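Local coordinates for type VI immunity protein Atu4351 (Agrobacterium fabrum, PDB 6ITW) that probably protects its own cell as the antitoxin partner of a toxic effector delivered by the type VI secretion system, at residues H112-R117 and G204-Y209; K152-R157 and G181-E186. All coordinates share one frame; numbering follows the deposited sequence.

Contact 1 (H112-R117 and G204-Y209); sequences HRVTCR and GPFTLY
The ring nitrogen ND1 of His-112 donates to the carbonyl O of Pro-205 at 2.9 Å, a bent bond whose donor stands above the carbonyl plane. The same ring lies over Phe-206 in an offset stack, with centroids 4.3 Å apart and planes inclined by 25°; ND1 rides over the rim of the phenyl face, 3.6 Å from CE1 of Phe-206. Hydrogen bond and stack together fix the rotation of the imidazole, whose edge also meets the carbonyl O of Gly-204. His-112 has a left-handed backbone and forms, with Arg-113, a G1 beta bulge opposite Asn-108. From the bulge onward the chains pair in parallel: Thr-207 N binds His-112 O, Val-114 N binds Thr-207 O at 2.9 Å, and Tyr-209 N binds Val-114 O. On one sheet face the extended Arg-113 chain lays CG 3.8 Å from CE1 of Tyr-209. On the other lie Val-114 and Leu-208, CD1 of the leucine near CG1 of the valine; CG2 of Val-114 also meets CB of Phe-206 at 4.1 Å. This is the one parallel pairing in a mixed sheet: strand 103-108 flanks 113-116, strand 218-221 flanks 207-209, and helix 66-73 covers Val-114 and Phe-206.

Contact 2 (K152-R157 and G181-E186); sequences KLMFNR and GQLTVE
Arg-157 lays one face of its guanidinium over the methyl CG1 of Val-185, which sits under the rim of the plane, 3.3 Å from NH1. The arginine chain is extended through chi2 and then bends at chi3 (-80°), which turns the flat group back toward the start of its own helix. There NH2 donates a nearly straight bond to the carbonyl O of Leu-153, 2.9 Å away and in the guanidinium plane, and also forms a salt bridge with Asp-148. These two acceptors on NH2 fix how the flat group is turned, with the valine methyl packed on its face. A water links the same pair a second way, accepting from NH1 of Arg-157 and, at 2.9 Å, from the backbone N of Val-185. The contact joins the start of helix 155-162 and the residue just ahead of it to the loop between the antiparallel strands 169-173 and 188-192, in the region assigned to the Tdi1 C-terminal family. In that loop an inverse gamma turn pivots on Leu-183, and a 3-10 segment begins at Val-185. Beside this pair, selenomethionine Met-154 runs alongside Val-185, the two side chains pointing opposite ways, its CG 3.9 Å from CG1 of the valine. Its selenium reaches the backbone, with SE 3.9 Å from C of Thr-184. A bend at chi3 (-78°) then turns the terminal methyl CE toward Leu-183, where it lies 4.4 Å from CG.

The two contacts illustrate how chemistry follows place in a fold. Contact 1 is partly buried and joins two inner strands toward one side of the main sheet, with 218-221 as the outermost strand beyond, so backbone hydrogen bonds carry it and side chains sort onto the two faces. Contact 2 lies at the surface, where a helix start meets a loop; no direct hydrogen bond crosses it, and apolar packing, a guanidinium face and one water do the work. It buries 222 Å² against 523 Å² for contact 1. Their centres are 22 Å apart and they do not touch, yet residues 152-157 and 181-186 both belong to the chain that runs between the strands paired in contact 1.

Contact 1 (H112-R117 and G204-Y209)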
loop_
_atom_site.group_PDB
_atom_site.type_symbol
_atom_site.label_atom_id
_atom_site.label_comp_id
_atom_site.label_asym_id
_atom_site.label_seq_id
_atom_site.Cartn_x
_atom_site.Cartn_y
_atom_site.Cartn_z
ATOM N N HIS A 112 1.957 -9.720 -6.236
ATOM C CA HIS A 112 1.344 -10.704 -5.340
ATOM C C HIS A 112 2.269 -11.072 -4.185
ATOM O O HIS A 112 2.503 -12.249 -3.909
ATOM C CB HIS A 112 0.887 -11.951 -6.094
ATOM C CG HIS A 112 -0.436 -11.783 -6.762
ATOM N ND1 HIS A 112 -1.557 -12.488 -6.380
ATOM C CD2 HIS A 112 -0.830 -10.962 -7.764
ATOM C CE1 HIS A 112 -2.580 -12.125 -7.132
ATOM N NE2 HIS A 112 -2.168 -11.196 -7.976
ATOM N N ARG A 113 2.764 -10.047 -3.485
ATOM C CA ARG A 113 3.663 -10.226 -2.359
ATOM C C ARG A 113 3.168 -9.420 -1.158
ATOM O O ARG A 113 2.472 -8.412 -1.301
ATOM C CB ARG A 113 5.104 -9.828 -2.739
ATOM C CG ARG A 113 5.615 -10.591 -3.954
ATOM C CD ARG A 113 7.024 -10.187 -4.387
ATOM N NE ARG A 113 7.278 -10.779 -5.696
ATOM C CZ ARG A 113 8.308 -10.516 -6.503
ATOM N NH1 ARG A 113 9.262 -9.645 -6.175
ATOM N NH2 ARG A 113 8.368 -11.149 -7.670
ATOM N N VAL A 114 3.495 -9.900 0.038
ATOM C CA VAL A 114 3.202 -9.201 1.280
ATOM C C VAL A 114 4.488 -9.140 2.088
ATOM O O VAL A 114 5.269 -10.095 2.100
ATOM C CB VAL A 114 2.080 -9.886 2.094
ATOM C CG1 VAL A 114 1.815 -9.125 3.403
ATOM C CG2 VAL A 114 0.792 -9.993 1.286
ATOM N N THR A 115 4.708 -8.017 2.766
ATOM C CA THR A 115 5.906 -7.839 3.577
ATOM C C THR A 115 5.581 -7.220 4.933
ATOM O O THR A 115 4.822 -6.254 5.019
ATOM C CB THR A 115 6.948 -6.962 2.859
ATOM O OG1 THR A 115 6.314 -5.780 2.353
ATOM C CG2 THR A 115 7.584 -7.724 1.707
ATOM N N CYS A 116 6.161 -7.782 5.988
ATOM C CA CYS A 116 5.940 -7.287 7.342
ATOM C C CYS A 116 7.213 -7.395 8.175
ATOM O O CYS A 116 7.748 -8.487 8.370
ATOM C CB CYS A 116 4.802 -8.057 8.017
ATOM S SG CYS A 116 3.927 -7.125 9.295
ATOM N N ARG A 117 7.694 -6.258 8.664
ATOM C CA ARG A 117 8.909 -6.221 9.471
ATOM C C ARG A 117 8.652 -6.652 10.911
ATOM O O ARG A 117 9.518 -7.246 11.554
ATOM C CB ARG A 117 9.526 -4.820 9.445
ATOM C CG ARG A 117 9.925 -4.344 8.059
ATOM C CD ARG A 117 11.335 -3.774 8.057
ATOM N NE ARG A 117 11.822 -3.519 6.705
ATOM C CZ ARG A 117 12.725 -2.593 6.398
ATOM N NH1 ARG A 117 13.243 -1.828 7.349
ATOM N NH2 ARG A 117 13.109 -2.431 5.139
ATOM N N GLY A 204 -5.075 -15.434 -7.916
ATOM C CA GLY A 204 -3.934 -16.152 -7.396
ATOM C C GLY A 204 -3.536 -15.767 -5.979
ATOM O O GLY A 204 -4.027 -14.781 -5.416
ATOM N N PRO A 205 -2.624 -16.539 -5.386
ATOM C CA PRO A 205 -2.235 -16.318 -3.984
ATOM C C PRO A 205 -1.166 -15.242 -3.847
ATOM O O PRO A 205 -0.594 -14.764 -4.824
ATOM C CB PRO A 205 -1.676 -17.683 -3.553
ATOM C CG PRO A 205 -1.114 -18.250 -4.824
ATOM C CD PRO A 205 -2.030 -17.768 -5.944
ATOM N N PHE A 206 -0.885 -14.894 -2.591
ATOM C CA PHE A 206 0.155 -13.943 -2.222
ATOM C C PHE A 206 1.229 -14.637 -1.402
ATOM O O PHE A 206 0.922 -15.460 -0.536
ATOM C CB PHE A 206 -0.410 -12.785 -1.397
ATOM C CG PHE A 206 -1.186 -11.809 -2.194
ATOM C CD1 PHE A 206 -2.451 -12.135 -2.675
ATOM C CD2 PHE A 206 -0.657 -10.554 -2.474
ATOM C CE1 PHE A 206 -3.171 -11.224 -3.421
ATOM C CE2 PHE A 206 -1.363 -9.645 -3.222
ATOM C CZ PHE A 206 -2.621 -9.976 -3.698
ATOM N N THR A 207 2.481 -14.273 -1.639
ATOM C CA THR A 207 3.592 -14.830 -0.886
ATOM C C THR A 207 4.123 -13.805 0.102
ATOM O O THR A 207 4.430 -12.668 -0.278
ATOM C CB THR A 207 4.709 -15.298 -1.815
ATOM O OG1 THR A 207 4.237 -16.426 -2.564
ATOM C CG2 THR A 207 5.928 -15.716 -0.996
ATOM N N LEU A 208 4.222 -14.220 1.366
ATOM C CA LEU A 208 4.779 -13.393 2.427
ATOM C C LEU A 208 6.290 -13.507 2.425
ATOM O O LEU A 208 6.837 -14.615 2.376
ATOM C CB LEU A 208 4.227 -13.827 3.783
ATOM C CG LEU A 208 4.863 -13.274 5.059
ATOM C CD1 LEU A 208 4.558 -11.792 5.210
ATOM C CD2 LEU A 208 4.331 -14.054 6.257
ATOM N N TYR A 209 6.967 -12.368 2.475
ATOM C CA TYR A 209 8.422 -12.330 2.469
ATOM C C TYR A 209 8.949 -11.696 3.745
ATOM O O TYR A 209 8.325 -10.800 4.327
ATOM C CB TYR A 209 8.964 -11.544 1.281
ATOM C CG TYR A 209 8.913 -12.286 -0.014
ATOM C CD1 TYR A 209 7.727 -12.388 -0.737
ATOM C CD2 TYR A 209 10.056 -12.874 -0.533
ATOM C CE1 TYR A 209 7.688 -13.067 -1.945
ATOM C CE2 TYR A 209 10.026 -13.556 -1.743
ATOM C CZ TYR A 209 8.841 -13.653 -2.442
ATOM O OH TYR A 209 8.814 -14.335 -3.635
#

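Contact 2 (K152-R157 and G181-E186)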
loop_
_atom_site.group_PDB
_atom_site.type_symbol
_atom_site.label_atom_id
_atom_site.label_comp_id
_atom_site.label_asym_id
_atom_site.label_seq_id
_atom_site.Cartn_x
_atom_site.Cartn_y
_atom_site.Cartn_z
ATOM N N LYS A 152 14.057 -1.285 -15.586
ATOM C CA LYS A 152 14.041 0.168 -15.612
ATOM C C LYS A 152 12.728 0.694 -15.031
ATOM O O LYS A 152 11.642 0.244 -15.414
ATOM C CB LYS A 152 14.264 0.638 -17.054
ATOM C CG LYS A 152 13.707 1.998 -17.409
ATOM C CD LYS A 152 14.361 3.159 -16.656
ATOM C CE LYS A 152 13.783 4.493 -17.127
ATOM N NZ LYS A 152 13.773 4.559 -18.624
ATOM N N LEU A 153 12.835 1.642 -14.100
ATOM C CA LEU A 153 11.663 2.161 -13.402
ATOM C C LEU A 153 10.646 2.758 -14.376
ATOM O O LEU A 153 10.999 3.295 -15.431
ATOM C CB LEU A 153 12.107 3.191 -12.373
ATOM C CG LEU A 153 13.051 2.558 -11.336
ATOM C CD1 LEU A 153 13.441 3.544 -10.259
ATOM C CD2 LEU A 153 12.398 1.356 -10.697
HETATM N N MSE A 154 9.360 2.635 -14.030
HETATM C CA MSE A 154 8.300 3.047 -14.958
HETATM C C MSE A 154 7.545 4.346 -14.608
HETATM O O MSE A 154 6.880 4.912 -15.493
HETATM C CB MSE A 154 7.257 1.926 -15.120
HETATM C CG MSE A 154 7.768 0.675 -15.768
HETATM SE SE MSE A 154 6.282 -0.520 -16.255
HETATM C CE MSE A 154 5.910 -1.249 -14.496
ATOM N N PHE A 155 7.621 4.826 -13.357
ATOM C CA PHE A 155 6.712 5.907 -12.952
ATOM C C PHE A 155 6.853 7.151 -13.835
ATOM O O PHE A 155 5.856 7.654 -14.368
ATOM C CB PHE A 155 6.897 6.304 -11.488
ATOM C CG PHE A 155 5.974 7.435 -11.075
ATOM C CD1 PHE A 155 4.619 7.195 -10.858
ATOM C CD2 PHE A 155 6.443 8.740 -10.958
ATOM C CE1 PHE A 155 3.751 8.229 -10.498
ATOM C CE2 PHE A 155 5.578 9.779 -10.600
ATOM C CZ PHE A 155 4.237 9.524 -10.367
ATOM N N ASN A 156 8.076 7.672 -13.995
ATOM C CA ASN A 156 8.253 8.938 -14.717
ATOM C C ASN A 156 7.717 8.861 -16.141
ATOM O O ASN A 156 6.992 9.758 -16.592
ATOM C CB ASN A 156 9.721 9.342 -14.722
ATOM C CG ASN A 156 10.190 9.787 -13.356
ATOM O OD1 ASN A 156 9.381 10.072 -12.474
ATOM N ND2 ASN A 156 11.497 9.827 -13.165
ATOM N N ARG A 157 8.036 7.784 -16.861
ATOM C CA ARG A 157 7.497 7.641 -18.210
ATOM C C ARG A 157 5.977 7.527 -18.188
ATOM O O ARG A 157 5.293 8.067 -19.070
ATOM C CB ARG A 157 8.127 6.435 -18.906
ATOM C CG ARG A 157 9.615 6.601 -19.221
ATOM C CD ARG A 157 10.188 5.331 -19.863
ATOM N NE ARG A 157 10.479 4.324 -18.851
ATOM C CZ ARG A 157 10.469 3.010 -19.066
ATOM N NH1 ARG A 157 10.168 2.525 -20.263
ATOM N NH2 ARG A 157 10.739 2.180 -18.070
ATOM N N GLY A 181 1.118 -11.107 -20.717
ATOM C CA GLY A 181 1.300 -9.681 -20.864
ATOM C C GLY A 181 2.708 -9.247 -20.520
ATOM O O GLY A 181 3.444 -9.932 -19.816
ATOM N N GLN A 182 3.090 -8.083 -21.038
ATOM C CA GLN A 182 4.413 -7.522 -20.790
ATOM C C GLN A 182 4.369 -6.530 -19.641
ATOM O O GLN A 182 3.460 -5.700 -19.551
ATOM C CB GLN A 182 4.961 -6.807 -22.019
ATOM C CG GLN A 182 5.272 -7.718 -23.182
ATOM C CD GLN A 182 5.797 -6.933 -24.356
ATOM O OE1 GLN A 182 5.025 -6.321 -25.094
ATOM N NE2 GLN A 182 7.121 -6.922 -24.523
ATOM N N LEU A 183 5.362 -6.627 -18.766
ATOM C CA LEU A 183 5.642 -5.589 -17.784
ATOM C C LEU A 183 6.490 -4.523 -18.482
ATOM O O LEU A 183 7.715 -4.474 -18.360
ATOM C CB LEU A 183 6.346 -6.190 -16.583
ATOM C CG LEU A 183 6.069 -5.613 -15.205
ATOM C CD1 LEU A 183 4.613 -5.852 -14.847
ATOM C CD2 LEU A 183 7.019 -6.248 -14.194
ATOM N N THR A 184 5.817 -3.696 -19.287
ATOM C CA THR A 184 6.417 -2.555 -19.969
ATOM C C THR A 184 5.426 -1.395 -19.945
ATOM O O THR A 184 4.215 -1.592 -19.799
ATOM C CB THR A 184 6.802 -2.866 -21.436
ATOM O OG1 THR A 184 5.644 -3.307 -22.152
ATOM C CG2 THR A 184 7.874 -3.937 -21.511
ATOM N N VAL A 185 5.956 -0.176 -20.109
ATOM C CA VAL A 185 5.121 1.029 -20.070
ATOM C C VAL A 185 4.015 0.967 -21.110
ATOM O O VAL A 185 2.902 1.441 -20.866
ATOM C CB VAL A 185 5.975 2.307 -20.238
ATOM C CG1 VAL A 185 7.050 2.375 -19.166
ATOM C CG2 VAL A 185 6.589 2.384 -21.620
ATOM N N GLU A 186 4.277 0.345 -22.263
ATOM C CA GLU A 186 3.269 0.295 -23.319
ATOM C C GLU A 186 2.032 -0.481 -22.887
ATOM O O GLU A 186 0.933 -0.205 -23.379
ATOM C CB GLU A 186 3.859 -0.332 -24.588
ATOM C CG GLU A 186 4.960 0.482 -25.280
ATOM C CD GLU A 186 6.335 0.379 -24.591
ATOM O OE1 GLU A 186 6.503 -0.452 -23.659
ATOM O OE2 GLU A 186 7.248 1.147 -24.988
HETATM O O HOH W 1 8.868 -0.503 -20.376
#